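Local coordinates for uncharacterized protein YhfS (Escherichia coli, PDB 4J8L) that is of unknown function but carries covalently attached pyridoxal 5'-phosphate and may have cysteine synthase-like activity, at residues V280-F285 with C336-N341; P316-Y320 with V350-L354; I289-V293 with S357-I361. One frame throughout, in Å; residues are numbered along the deposited sequence. Where two conformers were deposited one is given.

Contact 1 of 3, residues V280-F285 with C336-N341. With NI (nickel (II) ion), chain B.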
loop_
_atom_site.group_PDB
_atom_site.type_symbol
_atom_site.label_atom_id
_atom_site.label_comp_id
_atom_site.label_asym_id
_atom_site.label_seq_id
_atom_site.Cartn_x
_atom_site.Cartn_y
_atom_site.Cartn_z
ATOM N N VAL A 280 -10.361 2.180 5.236
ATOM C CA VAL A 280 -11.571 2.790 4.694
ATOM C C VAL A 280 -12.743 2.507 5.630
ATOM O O VAL A 280 -12.601 1.785 6.623
ATOM C CB VAL A 280 -11.940 2.188 3.312
ATOM C CG1 VAL A 280 -10.860 2.497 2.284
ATOM C CG2 VAL A 280 -12.164 0.684 3.427
ATOM N N LEU A 281 -13.904 3.073 5.316
ATOM C CA LEU A 281 -15.122 2.753 6.048
ATOM C C LEU A 281 -15.924 1.653 5.367
ATOM O O LEU A 281 -16.046 1.619 4.140
ATOM C CB LEU A 281 -16.027 3.981 6.193
ATOM C CG LEU A 281 -15.852 4.718 7.517
ATOM C CD1 LEU A 281 -14.697 5.692 7.402
ATOM C CD2 LEU A 281 -17.131 5.406 7.955
ATOM N N ILE A 282 -16.470 0.747 6.166
ATOM C CA ILE A 282 -17.445 -0.207 5.658
ATOM C C ILE A 282 -18.794 0.132 6.254
ATOM O O ILE A 282 -18.973 0.119 7.472
ATOM C CB ILE A 282 -17.075 -1.644 6.009
ATOM C CG1 ILE A 282 -15.793 -2.028 5.277
ATOM C CG2 ILE A 282 -18.206 -2.591 5.630
ATOM C CD1 ILE A 282 -15.049 -3.128 5.934
ATOM N N VAL A 283 -19.742 0.450 5.384
ATOM C CA VAL A 283 -21.053 0.913 5.821
ATOM C C VAL A 283 -22.126 -0.073 5.396
ATOM O O VAL A 283 -22.254 -0.382 4.215
ATOM C CB VAL A 283 -21.366 2.281 5.227
ATOM C CG1 VAL A 283 -22.722 2.763 5.692
ATOM C CG2 VAL A 283 -20.281 3.293 5.632
ATOM N N GLU A 284 -22.884 -0.568 6.372
ATOM C CA GLU A 284 -23.935 -1.550 6.127
ATOM C C GLU A 284 -25.290 -0.917 6.394
ATOM O O GLU A 284 -25.472 -0.231 7.398
ATOM C CB GLU A 284 -23.744 -2.772 7.031
ATOM C CG GLU A 284 -24.767 -3.896 6.824
ATOM C CD GLU A 284 -24.819 -4.855 7.996
ATOM O OE1 GLU A 284 -24.484 -4.439 9.126
ATOM O OE2 GLU A 284 -25.211 -6.026 7.793
ATOM N N PHE A 285 -26.235 -1.155 5.490
ATOM C CA PHE A 285 -27.589 -0.628 5.618
ATOM C C PHE A 285 -28.545 -1.677 6.175
ATOM O O PHE A 285 -28.294 -2.880 6.080
ATOM C CB PHE A 285 -28.078 -0.130 4.257
ATOM C CG PHE A 285 -27.140 0.856 3.621
ATOM C CD1 PHE A 285 -27.067 2.161 4.089
ATOM C CD2 PHE A 285 -26.307 0.470 2.584
ATOM C CE1 PHE A 285 -26.169 3.078 3.521
ATOM C CE2 PHE A 285 -25.420 1.374 2.011
ATOM C CZ PHE A 285 -25.353 2.679 2.479
ATOM N N CYS A 336 -26.023 -5.339 0.951
ATOM C CA CYS A 336 -26.294 -4.488 2.106
ATOM C C CYS A 336 -25.189 -3.487 2.473
ATOM O O CYS A 336 -25.446 -2.518 3.183
ATOM C CB CYS A 336 -26.545 -5.363 3.328
ATOM S SG CYS A 336 -27.841 -6.614 3.073
ATOM N N ALA A 337 -23.962 -3.730 2.029
ATOM C CA ALA A 337 -22.839 -2.918 2.513
ATOM C C ALA A 337 -21.936 -2.415 1.400
ATOM O O ALA A 337 -21.855 -3.021 0.327
ATOM C CB ALA A 337 -22.032 -3.704 3.536
ATOM N N ILE A 338 -21.253 -1.304 1.671
ATOM C CA ILE A 338 -20.376 -0.676 0.696
ATOM C C ILE A 338 -19.071 -0.253 1.365
ATOM O O ILE A 338 -18.997 -0.179 2.593
ATOM C CB ILE A 338 -21.038 0.569 0.075
ATOM C CG1 ILE A 338 -21.300 1.631 1.146
ATOM C CG2 ILE A 338 -22.345 0.166 -0.626
ATOM C CD1 ILE A 338 -21.688 2.999 0.579
ATOM N N ARG A 339 -18.051 0.012 0.552
ATOM C CA ARG A 339 -16.819 0.633 1.036
ATOM C C ARG A 339 -16.811 2.116 0.688
ATOM O O ARG A 339 -17.228 2.502 -0.400
ATOM C CB ARG A 339 -15.582 -0.018 0.410
ATOM C CG ARG A 339 -15.196 -1.356 1.031
ATOM C CD ARG A 339 -13.931 -1.924 0.384
ATOM N NE ARG A 339 -14.163 -2.345 -0.998
ATOM C CZ ARG A 339 -13.244 -2.901 -1.782
ATOM N NH1 ARG A 339 -12.010 -3.112 -1.328
ATOM N NH2 ARG A 339 -13.554 -3.246 -3.024
ATOM N N ILE A 340 -16.326 2.937 1.615
ATOM C CA ILE A 340 -16.127 4.360 1.339
ATOM C C ILE A 340 -14.705 4.779 1.676
ATOM O O ILE A 340 -14.265 4.617 2.815
ATOM C CB ILE A 340 -17.086 5.252 2.145
ATOM C CG1 ILE A 340 -18.538 4.942 1.792
ATOM C CG2 ILE A 340 -16.829 6.739 1.826
ATOM C CD1 ILE A 340 -19.526 5.761 2.594
ATOM N N ASN A 341 -13.992 5.294 0.675
ATOM C CA ASN A 341 -12.677 5.895 0.898
ATOM C C ASN A 341 -12.854 7.389 0.677
ATOM O O ASN A 341 -13.050 7.832 -0.459
ATOM C CB ASN A 341 -11.659 5.318 -0.078
ATOM C CG ASN A 341 -10.232 5.770 0.221
ATOM O OD1 ASN A 341 -10.010 6.865 0.734
ATOM N ND2 ASN A 341 -9.261 4.921 -0.107
HETATM NI NI NI B . -29.470 -5.765 4.344
HETATM O O HOH W 1 -28.683 -6.285 5.901
HETATM O O HOH W 2 -30.594 -7.488 4.148
#
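Val283 and Ile338 form a hydrogen-bonded pair at the middle of an antiparallel strand pairing, the central one of the four-stranded sheet in the C-terminal region. Val283 N meets Ile338 O at 3.0 Å, and Ile338 N returns a bond to Val283 O at 2.9 Å. Leu281 and Ile340 repeat this pattern, and a further bond, Phe285 N to Cys336 O at 2.8 Å, closes the ladder.

The tight side of the sheet bears Leu281, Val283, Ile338 and Ile340, all buried. Here Val283 CG2 lies 4.0 Å from Ile340 CD1, while Leu281 and Val283 rest on helix 229-261. With CG turned anti to its carbonyl carbon (chi1 -54°), Phe285 sets its ring in the same layer, and Ile338 CD1 approaches the ring edge at CZ, 4.1 Å away. An alanine in place of Phe285 would probably leave Ile338 CD1 without this neighbour and open a gap beside it.

On the reverse side Ile282, Glu284 and Arg339 are partly exposed and the packing is looser; Ala337 is buried there. Glu284 CB and Ala337 CB touch at 4.0 Å. The polar ends leave the strand pair: Glu284 OE1 bonds to Ser270 OG, and Arg339 NH1 to Ala276 O. At the Cys336 end of the pairing, nickel binds two waters and Cys336 SG, the sulfur 2.2 Å from the metal.

Contact 2 of 3, residues P316-Y320 with V350-L354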
loop_
_atom_site.group_PDB
_atom_site.type_symbol
_atom_site.label_atom_id
_atom_site.label_comp_id
_atom_site.label_asym_id
_atom_site.label_seq_id
_atom_site.Cartn_x
_atom_site.Cartn_y
_atom_site.Cartn_z
ATOM N N PRO A 316 -12.516 13.285 -5.180
ATOM C CA PRO A 316 -13.804 13.059 -4.507
ATOM C C PRO A 316 -13.791 11.696 -3.802
ATOM O O PRO A 316 -12.946 10.853 -4.106
ATOM C CB PRO A 316 -14.815 13.047 -5.668
ATOM C CG PRO A 316 -14.124 13.716 -6.813
ATOM C CD PRO A 316 -12.678 13.319 -6.648
ATOM N N PRO A 317 -14.722 11.480 -2.869
ATOM C CA PRO A 317 -14.709 10.207 -2.139
ATOM C C PRO A 317 -15.110 9.058 -3.054
ATOM O O PRO A 317 -15.944 9.244 -3.949
ATOM C CB PRO A 317 -15.782 10.424 -1.064
ATOM C CG PRO A 317 -16.752 11.384 -1.705
ATOM C CD PRO A 317 -15.875 12.325 -2.508
ATOM N N LEU A 318 -14.530 7.882 -2.818
ATOM C CA LEU A 318 -14.906 6.676 -3.545
ATOM C C LEU A 318 -15.992 5.945 -2.756
ATOM O O LEU A 318 -15.789 5.642 -1.584
ATOM C CB LEU A 318 -13.692 5.764 -3.699
ATOM C CG LEU A 318 -13.875 4.336 -4.227
ATOM C CD1 LEU A 318 -14.208 4.332 -5.713
ATOM C CD2 LEU A 318 -12.593 3.554 -3.956
ATOM N N PHE A 319 -17.133 5.696 -3.399
ATOM C CA PHE A 319 -18.202 4.829 -2.860
ATOM C C PHE A 319 -18.196 3.608 -3.776
ATOM O O PHE A 319 -18.480 3.744 -4.971
ATOM C CB PHE A 319 -19.575 5.500 -2.973
ATOM C CG PHE A 319 -19.877 6.547 -1.915
ATOM C CD1 PHE A 319 -18.964 7.548 -1.594
ATOM C CD2 PHE A 319 -21.126 6.565 -1.301
ATOM C CE1 PHE A 319 -19.289 8.524 -0.648
ATOM C CE2 PHE A 319 -21.460 7.522 -0.357
ATOM C CZ PHE A 319 -20.541 8.514 -0.030
ATOM N N TYR A 320 -17.869 2.428 -3.234
ATOM C CA TYR A 320 -17.508 1.277 -4.056
ATOM C C TYR A 320 -18.087 -0.009 -3.481
ATOM O O TYR A 320 -18.424 -0.075 -2.301
ATOM C CB TYR A 320 -15.974 1.152 -4.115
ATOM C CG TYR A 320 -15.417 0.337 -5.265
ATOM C CD1 TYR A 320 -15.962 0.435 -6.545
ATOM C CD2 TYR A 320 -14.331 -0.508 -5.080
ATOM C CE1 TYR A 320 -15.448 -0.305 -7.605
ATOM C CE2 TYR A 320 -13.811 -1.254 -6.129
ATOM C CZ TYR A 320 -14.373 -1.146 -7.392
ATOM O OH TYR A 320 -13.857 -1.873 -8.446
ATOM N N VAL A 350 -19.283 13.440 2.698
ATOM C CA VAL A 350 -19.607 12.020 2.581
ATOM C C VAL A 350 -20.989 11.748 3.168
ATOM O O VAL A 350 -21.801 11.024 2.570
ATOM C CB VAL A 350 -18.551 11.134 3.269
ATOM C CG1 VAL A 350 -19.006 9.675 3.299
ATOM C CG2 VAL A 350 -17.212 11.257 2.543
ATOM N N LEU A 351 -21.265 12.355 4.318
ATOM C CA LEU A 351 -22.561 12.183 4.979
ATOM C C LEU A 351 -23.691 12.729 4.108
ATOM O O LEU A 351 -24.754 12.109 3.993
ATOM C CB LEU A 351 -22.546 12.870 6.346
ATOM C CG LEU A 351 -23.633 12.598 7.373
ATOM C CD1 LEU A 351 -23.570 11.147 7.813
ATOM C CD2 LEU A 351 -23.438 13.522 8.561
ATOM N N ARG A 352 -23.457 13.883 3.489
ATOM C CA ARG A 352 -24.460 14.488 2.627
ATOM C C ARG A 352 -24.748 13.611 1.412
ATOM O O ARG A 352 -25.901 13.372 1.065
ATOM C CB ARG A 352 -24.033 15.885 2.176
ATOM C CG ARG A 352 -25.050 16.554 1.239
ATOM C CD ARG A 352 -24.578 17.929 0.754
ATOM N NE ARG A 352 -23.314 17.864 0.015
ATOM C CZ ARG A 352 -23.194 17.386 -1.220
ATOM N NH1 ARG A 352 -24.260 16.914 -1.862
ATOM N NH2 ARG A 352 -22.001 17.357 -1.810
ATOM N N ILE A 353 -23.696 13.136 0.758
ATOM C CA ILE A 353 -23.887 12.278 -0.404
ATOM C C ILE A 353 -24.627 11.005 0.003
ATOM O O ILE A 353 -25.536 10.543 -0.700
ATOM C CB ILE A 353 -22.539 11.934 -1.083
ATOM C CG1 ILE A 353 -21.938 13.190 -1.711
ATOM C CG2 ILE A 353 -22.740 10.868 -2.151
ATOM C CD1 ILE A 353 -20.511 12.969 -2.220
ATOM N N LEU A 354 -24.255 10.447 1.154
ATOM C CA LEU A 354 -24.951 9.267 1.680
ATOM C C LEU A 354 -26.441 9.530 1.883
ATOM O O LEU A 354 -27.285 8.752 1.429
ATOM C CB LEU A 354 -24.342 8.838 3.011
ATOM C CG LEU A 354 -23.446 7.606 3.023
ATOM C CD1 LEU A 354 -23.033 7.291 4.447
ATOM C CD2 LEU A 354 -24.171 6.423 2.395
#
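Strand 318-320, which presents Phe319, runs at 42° to the axis of helix 350-354, which presents Val350, Ile353 and Leu354, and the two axes stay 11.1 Å apart at their closest, so the gap is bridged by side chains, one of which also reaches a helix carbonyl. No hydrogen bond crosses it.

Phe319 does most of the bridging, pushing the far end of its ring against one turn of the helix. Its CZ reaches Val350 O edge-on, in the plane of the ring, at 3.8 Å. That oxygen already accepts the helical bond from Leu354 N, so the aromatic edge adds a second neighbour and leaves the helix bond in place. The three aliphatic side chains then gather round the same ring end. Val350 CG1, anti to its own backbone N (chi1 172°), comes within 3.8 Å of Phe319 CZ. Ile353 supplies its branch methyl, CG2, at 3.9 Å from Phe319 CZ, and Leu354 brings CG to 3.9 Å from Phe319 CE2; both approach the ring obliquely.

Pro317 makes a second, smaller patch two residues earlier in the chain. Its ring divides between two partners: CB meets Val350 CG2 at 4.0 Å, and CG meets Ile353 CD1 at 4.1 Å. Val350 and Ile353 thus each serve both Pro317 and Phe319 with different methyl groups, and all five residues are buried.

The packing joins an outer strand of the four-stranded sheet to the C-terminal helix 347-360. Phe319 also touches Ile338 and Ile340 of strand 337-341 and Leu294 and Ala297 of helix 290-299, while Val350 reaches Leu256 of helix 229-261.

Contact 3 of 3, residues I289-V293 with S357-I361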
loop_
_atom_site.group_PDB
_atom_site.type_symbol
_atom_site.label_atom_id
_atom_site.label_comp_id
_atom_site.label_asym_id
_atom_site.label_seq_id
_atom_site.Cartn_x
_atom_site.Cartn_y
_atom_site.Cartn_z
ATOM N N ILE A 289 -29.997 -2.078 -0.020
ATOM C CA ILE A 289 -30.053 -0.945 -0.939
ATOM C C ILE A 289 -28.668 -0.519 -1.416
ATOM O O ILE A 289 -28.521 0.540 -2.013
ATOM C CB ILE A 289 -30.718 0.275 -0.270
ATOM C CG1 ILE A 289 -29.954 0.665 0.998
ATOM C CG2 ILE A 289 -32.172 -0.025 0.044
ATOM C CD1 ILE A 289 -30.398 1.994 1.614
ATOM N N ALA A 290 -27.662 -1.356 -1.168
ATOM C CA ALA A 290 -26.278 -0.962 -1.427
ATOM C C ALA A 290 -26.041 -0.583 -2.882
ATOM O O ALA A 290 -25.439 0.455 -3.158
ATOM C CB ALA A 290 -25.320 -2.066 -1.009
ATOM N N ALA A 291 -26.524 -1.410 -3.805
ATOM C CA ALA A 291 -26.298 -1.149 -5.223
ATOM C C ALA A 291 -26.985 0.147 -5.659
ATOM O O ALA A 291 -26.390 0.958 -6.382
ATOM C CB ALA A 291 -26.762 -2.311 -6.062
ATOM N N ARG A 292 -28.221 0.346 -5.206
ATOM C CA ARG A 292 -28.937 1.588 -5.507
ATOM C C ARG A 292 -28.241 2.813 -4.912
ATOM O O ARG A 292 -28.165 3.853 -5.562
ATOM C CB ARG A 292 -30.388 1.515 -5.041
ATOM C CG ARG A 292 -31.249 0.637 -5.927
ATOM C CD ARG A 292 -32.569 0.333 -5.259
ATOM N NE ARG A 292 -32.461 -0.766 -4.305
ATOM C CZ ARG A 292 -33.427 -1.105 -3.459
ATOM N NH1 ARG A 292 -34.559 -0.409 -3.443
ATOM N NH2 ARG A 292 -33.263 -2.127 -2.626
ATOM N N VAL A 293 -27.720 2.692 -3.693
ATOM C CA VAL A 293 -27.020 3.811 -3.070
ATOM C C VAL A 293 -25.766 4.156 -3.865
ATOM O O VAL A 293 -25.462 5.329 -4.082
ATOM C CB VAL A 293 -26.661 3.524 -1.591
ATOM C CG1 VAL A 293 -25.655 4.547 -1.068
ATOM C CG2 VAL A 293 -27.938 3.507 -0.729
ATOM N N SER A 357 -28.355 10.287 -1.446
ATOM C CA SER A 357 -28.460 9.071 -2.244
ATOM C C SER A 357 -29.559 8.159 -1.706
ATOM O O SER A 357 -30.392 7.658 -2.470
ATOM C CB SER A 357 -27.121 8.339 -2.285
ATOM O OG SER A 357 -26.131 9.171 -2.869
ATOM N N ILE A 358 -29.565 7.951 -0.391
ATOM C CA ILE A 358 -30.606 7.147 0.254
ATOM C C ILE A 358 -32.007 7.727 0.035
ATOM O O ILE A 358 -32.984 6.990 -0.194
ATOM C CB ILE A 358 -30.325 6.990 1.767
ATOM C CG1 ILE A 358 -29.081 6.128 1.973
ATOM C CG2 ILE A 358 -31.532 6.389 2.497
ATOM C CD1 ILE A 358 -28.495 6.218 3.364
ATOM N N ALA A 359 -32.110 9.050 0.089
ATOM C CA ALA A 359 -33.397 9.707 -0.088
ATOM C C ALA A 359 -33.914 9.569 -1.520
ATOM O O ALA A 359 -35.104 9.730 -1.774
ATOM C CB ALA A 359 -33.302 11.181 0.305
ATOM N N SER A 360 -33.015 9.253 -2.445
ATOM C CA SER A 360 -33.324 9.305 -3.869
ATOM C C SER A 360 -33.544 7.936 -4.506
ATOM O O SER A 360 -33.927 7.849 -5.673
ATOM C CB SER A 360 -32.212 10.042 -4.615
ATOM O OG SER A 360 -32.496 10.133 -5.999
ATOM N N ILE A 361 -33.300 6.871 -3.751
ATOM C CA ILE A 361 -33.462 5.520 -4.290
ATOM C C ILE A 361 -34.933 5.204 -4.557
ATOM O O ILE A 361 -35.250 4.349 -5.386
ATOM C CB ILE A 361 -32.873 4.437 -3.358
ATOM C CG1 ILE A 361 -33.631 4.396 -2.032
ATOM C CG2 ILE A 361 -31.389 4.672 -3.123
ATOM C CD1 ILE A 361 -33.093 3.363 -1.068
ATOM O OXT ILE A 361 -35.832 5.798 -3.957
#
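Ile289 CG2, which touches Ile361 CD1 at 3.7 Å, also lies over one face of the Arg292 guanidinium, 3.5 Å above its plane and displaced toward the rim. The NH2 of the same group is hydrogen-bonded to Pro288 O. The arginine chain is bent at chi3 (-82°), which folds the flat group back over Ile289. The bond and the methyl over its face together probably limit its rotation.

Nearer the backbone, Arg292 works as an apolar surface: its CB is 3.8 Å from Ile361 CG2. The C-terminal Ile361 therefore spreads its two branches over two residues at the start of the helix, CG2 against Arg292 and CD1 against Ile289. Its CG1 stands between the backbone N and the carbonyl carbon (chi1 64°), sending CD1 across the Ile289 side chain at about a right angle. Although Ile361 and Arg292 are exposed overall, Ile361 CD1 and the Arg292 guanidinium both pack against the buried Ile289.

Deeper in the interface, Val293 and Ile358 lie side by side and point the same way, Val293 CG2 being 3.9 Å from Ile358 CG1. Ser357 turns its CB toward the backbone of the other segment, 3.9 Å from Val293 O, while its hydroxyl is engaged within its own helix by a hydrogen bond with Ile353 O.

Ile289 holds the N-cap position of helix 290-299, and its carbonyl O receives Val293 N in the first turn, at 2.8 Å. No hydrogen bond links the two segments; this is apolar packing of the start of helix 290-299 on the far end of the C-terminal helix 347-360. Both helices pack against strand 279-285, whose Phe285 touches Val293 and Ile358.

Contact 1 and contact 2, with centres about 10 Å apart, share one sheet: strand 337-341 lies beside strand 318-320, where Leu318 N is 2.8 Å from Asn341 O, probably a hydrogen bond. Contacts 2 and 3, about 12 Å apart between centres, both use helix 347-360 and meet where Leu354 CD2 approaches Val293 CG1 at 4.2 Å. Contacts 1 and 3 join through Ala290 CB against Ile338 CG2, 3.7 Å away. The nickel of contact 1 lies about 7 Å from the Ile289 side chain of contact 3. Lys196, which carries the pyridoxal phosphate, belongs to none of these segments; it follows strand 189-193 of the seven-stranded sheet.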